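Local atomic coordinates of conserved protein (Methanothermobacter thermautotrophicus, PDB entry 1T57), a protein that is of unknown function but binds flavin mononucleotide and magnesium ions and contains a domain related to the alpha/beta domain of pyruvate kinase. Residues L66-S69 against E70-G74; L161-D165 against E166-A170. All coordinates share one frame; numbering follows the deposited sequence.

How the interactions relate
Interactions 1 and 2 follow in series along the chain, neither crossing nor enclosing the other, and each is a local turn on a path from a helix to a strand of the central sheet. Interaction 1 comes first and turns the chain out of helix 63-69 toward strand 75-79. Interaction 2 lies in the connection after helix 144-158 and leads into strand 168-172. Strands 75-79 and 168-172 run parallel to strand 54-58 and flank it, so the two turns serve strands next but one to each other. Their nearest atoms are about 7 Å apart, and side chains of both pack against residues of strand 54-58.

Interaction 1. Residues L66-S69 against E70-G74; sequences LRLS and EMVEG
At the C-terminal turn of helix 63-69, Arg67 and Leu68 meet the residues that carry the chain out of the helix. The helix follows the FMN-binding residues Ser59 to Gly62 and starts at the magnesium-binding Glu63, whose side chain is about 4 Å from that of Arg67; the side chain of Leu66 is about 8 Å from the flavin. Glu70 N bonds to Arg67 O at 2.9 Å and Met71 N to Leu68 O at 3.0 Å, both spanning three residues. Leu68 O also receives a weak bond from Val72 N at 3.1 Å and thus holds two successive amides.

Arg67 and Glu70 run side by side on one flank. Their salt bridge is long and weak, with Arg67 NH1 3.4 Å from Glu70 OE1. Glu70 OE2 lies in the guanidinium plane at the edge, while the two planar groups are turned 33° apart. Leu66 CB sits over one guanidinium face near its rim. Glu70 OE2 lies 3.5 Å from Leu66 O, two acceptors with no bond between them, an approach that the nearby Arg67 may ease.

On the buried flank, Leu68 and Val72 cross obliquely in a tight contact, Leu68 CG lying 3.5 Å from Val72 CG2. With chi1 at 177°, the branch of Leu68 swings opposite the backbone N, and its CG and CD1 reach Val72 CG2.

Arg67, Leu68 and Met71 touch Leu40 of helix 36-50, whereas Leu66 leans on Leu101 and Arg104 of helix 95-104. On the sheet side, Leu68 packs on Val57 and Val72 on Phe55 of strand 54-58.

Interaction 2. Residues L161-D165 against E166-A170; sequences LIPVD and EEVIA
The pyrrolidine ring of Pro163 has Val168 CG2 on the side of one face, displaced past the CG-CD edge, and Glu166 CG beyond its rim at the CG corner. Glu166 CG comes nearest, 3.7 Å from Pro163 CG and not far out of the mean plane of the ring, with Pro163 CB a little farther off at 4.1 Å. Val168 CG2 stands well above that plane, a looser 4.4 Å from Pro163 CG. The meeting is made by aliphatic carbons.

Glu166 CG stands between its backbone N and carbonyl carbon (chi1 46°), which swings the methylene back over the turn to Pro163. Beyond CG the chain runs extended and takes the carboxylate past the ring. The two side chains pass at a slant, so little more than one methylene of each touches. CB of Pro163 and CB of Val168 both point into the turn, and Val168, the first residue of strand 168-172, thus meets a proline of the preceding loop.

Asn54 of strand 54-58 touches Pro163, Glu166 and Val168 together. Ile162 and Val168 both pack on Pro186, while Val164 lies on Gly89 of the second subunit. Glu167 makes a salt bridge with Arg205 of the third subunit.

With no hydrogen bond between them, the two segments meet through carbon contacts, and backbone bonds of the stretch go to Ala156 and to the neighbouring strands. Asp165 OD1 and Glu166 OE2 are 4.9 Å apart, both on exposed residues, and their like charges would probably repel mildly, with solvent likely to screen them.

Interaction 1. Residues L66-S69 against E70-G74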
loop_
_atom_site.group_PDB
_atom_site.type_symbol
_atom_site.label_atom_id
_atom_site.label_comp_id
_atom_site.label_asym_id
_atom_site.label_seq_id
_atom_site.Cartn_x
_atom_site.Cartn_y
_atom_site.Cartn_z
ATOM N N LEU A 66 -10.321 -37.776 3.175
ATOM C CA LEU A 66 -10.792 -39.161 3.289
ATOM C C LEU A 66 -10.622 -39.707 4.690
ATOM O O LEU A 66 -11.595 -40.109 5.327
ATOM C CB LEU A 66 -10.048 -40.070 2.319
ATOM C CG LEU A 66 -10.437 -39.963 0.847
ATOM C CD1 LEU A 66 -9.500 -40.833 0.020
ATOM C CD2 LEU A 66 -11.890 -40.376 0.673
ATOM N N ARG A 67 -9.389 -39.699 5.181
ATOM C CA ARG A 67 -9.107 -40.187 6.522
ATOM C C ARG A 67 -10.028 -39.558 7.559
ATOM O O ARG A 67 -10.774 -40.253 8.255
ATOM C CB ARG A 67 -7.648 -39.905 6.874
ATOM C CG ARG A 67 -6.682 -40.522 5.897
ATOM C CD ARG A 67 -7.105 -41.960 5.597
ATOM N NE ARG A 67 -6.815 -42.321 4.213
ATOM C CZ ARG A 67 -7.701 -42.870 3.387
ATOM N NH1 ARG A 67 -8.936 -43.129 3.809
ATOM N NH2 ARG A 67 -7.357 -43.145 2.137
ATOM N N LEU A 68 -9.983 -38.233 7.642
ATOM C CA LEU A 68 -10.793 -37.510 8.606
ATOM C C LEU A 68 -12.255 -37.936 8.645
ATOM O O LEU A 68 -12.819 -38.115 9.721
ATOM C CB LEU A 68 -10.719 -36.007 8.332
ATOM C CG LEU A 68 -11.623 -35.217 9.275
ATOM C CD1 LEU A 68 -11.024 -35.228 10.650
ATOM C CD2 LEU A 68 -11.790 -33.806 8.781
ATOM N N SER A 69 -12.871 -38.077 7.476
ATOM C CA SER A 69 -14.276 -38.467 7.388
ATOM C C SER A 69 -14.623 -39.758 8.135
ATOM O O SER A 69 -15.770 -39.943 8.559
ATOM C CB SER A 69 -14.687 -38.607 5.921
ATOM O OG SER A 69 -13.880 -39.569 5.247
ATOM N N GLU A 70 -13.630 -40.634 8.289
ATOM C CA GLU A 70 -13.791 -41.925 8.962
ATOM C C GLU A 70 -13.690 -41.899 10.478
ATOM O O GLU A 70 -13.970 -42.902 11.130
ATOM C CB GLU A 70 -12.757 -42.919 8.437
ATOM C CG GLU A 70 -13.205 -43.670 7.216
ATOM C CD GLU A 70 -12.182 -43.617 6.106
ATOM O OE1 GLU A 70 -10.972 -43.767 6.413
ATOM O OE2 GLU A 70 -12.595 -43.434 4.934
HETATM N N MSE A 71 -13.281 -40.767 11.038
HETATM C CA MSE A 71 -13.130 -40.645 12.484
HETATM C C MSE A 71 -14.027 -39.593 13.081
HETATM O O MSE A 71 -14.196 -39.524 14.299
HETATM C CB MSE A 71 -11.684 -40.307 12.843
HETATM C CG MSE A 71 -10.777 -41.505 12.905
HETATM SE SE MSE A 71 -9.062 -41.031 12.257
HETATM C CE MSE A 71 -8.409 -40.161 13.835
ATOM N N VAL A 72 -14.602 -38.763 12.230
ATOM C CA VAL A 72 -15.447 -37.705 12.721
ATOM C C VAL A 72 -16.747 -37.704 11.939
ATOM O O VAL A 72 -16.787 -38.149 10.791
ATOM C CB VAL A 72 -14.723 -36.349 12.577
ATOM C CG1 VAL A 72 -13.385 -36.397 13.320
ATOM C CG2 VAL A 72 -14.483 -36.034 11.095
ATOM N N GLU A 73 -17.810 -37.215 12.566
ATOM C CA GLU A 73 -19.099 -37.176 11.912
ATOM C C GLU A 73 -19.659 -35.753 11.952
ATOM O O GLU A 73 -19.338 -34.974 12.859
ATOM C CB GLU A 73 -20.054 -38.158 12.595
ATOM C CG GLU A 73 -19.578 -39.612 12.559
ATOM C CD GLU A 73 -20.573 -40.577 13.184
ATOM O OE1 GLU A 73 -21.778 -40.463 12.866
ATOM O OE2 GLU A 73 -20.149 -41.448 13.981
ATOM N N GLY A 74 -20.488 -35.421 10.962
ATOM C CA GLY A 74 -21.079 -34.096 10.883
ATOM C C GLY A 74 -20.769 -33.470 9.535
ATOM O O GLY A 74 -20.551 -34.174 8.543
#

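Interaction 2. Residues L161-D165 against E166-A170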
loop_
_atom_site.group_PDB
_atom_site.type_symbol
_atom_site.label_atom_id
_atom_site.label_comp_id
_atom_site.label_asym_id
_atom_site.label_seq_id
_atom_site.Cartn_x
_atom_site.Cartn_y
_atom_site.Cartn_z
ATOM N N LEU A 161 -20.333 -22.723 2.983
ATOM C CA LEU A 161 -20.185 -24.121 3.323
ATOM C C LEU A 161 -20.079 -24.377 4.816
ATOM O O LEU A 161 -20.309 -25.493 5.261
ATOM C CB LEU A 161 -19.008 -24.731 2.567
ATOM C CG LEU A 161 -19.293 -24.853 1.069
ATOM C CD1 LEU A 161 -18.140 -25.578 0.325
ATOM C CD2 LEU A 161 -20.593 -25.629 0.917
ATOM N N ILE A 162 -19.686 -23.368 5.586
ATOM C CA ILE A 162 -19.648 -23.503 7.046
ATOM C C ILE A 162 -20.171 -22.198 7.658
ATOM O O ILE A 162 -20.220 -21.159 6.985
ATOM C CB ILE A 162 -18.256 -23.799 7.596
ATOM C CG1 ILE A 162 -17.345 -22.594 7.373
ATOM C CG2 ILE A 162 -17.747 -25.059 6.998
ATOM C CD1 ILE A 162 -15.927 -22.798 7.781
ATOM N N PRO A 163 -20.587 -22.235 8.934
ATOM C CA PRO A 163 -21.121 -21.071 9.663
ATOM C C PRO A 163 -20.059 -20.133 10.191
ATOM O O PRO A 163 -18.927 -20.535 10.372
ATOM C CB PRO A 163 -21.873 -21.705 10.829
ATOM C CG PRO A 163 -21.018 -22.890 11.128
ATOM C CD PRO A 163 -20.644 -23.444 9.777
ATOM N N VAL A 164 -20.448 -18.897 10.479
ATOM C CA VAL A 164 -19.543 -17.893 11.036
ATOM C C VAL A 164 -20.216 -17.530 12.347
ATOM O O VAL A 164 -19.897 -16.531 13.012
ATOM C CB VAL A 164 -19.490 -16.675 10.126
ATOM C CG1 VAL A 164 -19.074 -17.119 8.739
ATOM C CG2 VAL A 164 -20.857 -15.985 10.065
ATOM N N ASP A 165 -21.165 -18.405 12.676
ATOM C CA ASP A 165 -22.029 -18.347 13.848
ATOM C C ASP A 165 -21.393 -19.056 15.031
ATOM O O ASP A 165 -21.182 -18.460 16.079
ATOM C CB ASP A 165 -23.351 -19.056 13.511
ATOM C CG ASP A 165 -24.581 -18.289 13.969
ATOM O OD1 ASP A 165 -25.695 -18.875 14.009
ATOM O OD2 ASP A 165 -24.433 -17.096 14.280
ATOM N N GLU A 166 -21.092 -20.337 14.843
ATOM C CA GLU A 166 -20.530 -21.178 15.891
ATOM C C GLU A 166 -19.074 -21.627 15.711
ATOM O O GLU A 166 -18.367 -21.163 14.825
ATOM C CB GLU A 166 -21.432 -22.399 16.056
ATOM C CG GLU A 166 -21.806 -23.029 14.731
ATOM C CD GLU A 166 -23.043 -23.932 14.794
ATOM O OE1 GLU A 166 -22.931 -25.088 15.262
ATOM O OE2 GLU A 166 -24.136 -23.478 14.381
ATOM N N GLU A 167 -18.638 -22.539 16.573
ATOM C CA GLU A 167 -17.278 -23.022 16.532
ATOM C C GLU A 167 -17.093 -24.140 15.531
ATOM O O GLU A 167 -18.014 -24.904 15.261
ATOM C CB GLU A 167 -16.835 -23.477 17.917
ATOM C CG GLU A 167 -16.919 -22.375 18.942
ATOM C CD GLU A 167 -16.223 -22.729 20.241
ATOM O OE1 GLU A 167 -16.085 -23.934 20.551
ATOM O OE2 GLU A 167 -15.822 -21.795 20.961
ATOM N N VAL A 168 -15.877 -24.217 14.996
ATOM C CA VAL A 168 -15.497 -25.187 13.986
ATOM C C VAL A 168 -14.052 -25.624 14.231
ATOM O O VAL A 168 -13.272 -24.895 14.853
ATOM C CB VAL A 168 -15.566 -24.547 12.566
ATOM C CG1 VAL A 168 -15.225 -25.569 11.512
ATOM C CG2 VAL A 168 -16.941 -23.952 12.319
ATOM N N ILE A 169 -13.689 -26.807 13.754
ATOM C CA ILE A 169 -12.317 -27.269 13.922
ATOM C C ILE A 169 -11.679 -27.132 12.541
ATOM O O ILE A 169 -12.184 -27.726 11.595
ATOM C CB ILE A 169 -12.263 -28.756 14.369
ATOM C CG1 ILE A 169 -13.014 -28.936 15.707
ATOM C CG2 ILE A 169 -10.814 -29.213 14.474
ATOM C CD1 ILE A 169 -12.123 -29.323 16.928
ATOM N N ALA A 170 -10.606 -26.342 12.428
ATOM C CA ALA A 170 -9.907 -26.131 11.150
ATOM C C ALA A 170 -8.628 -26.963 11.111
ATOM O O ALA A 170 -7.881 -26.971 12.071
ATOM C CB ALA A 170 -9.572 -24.654 10.977
#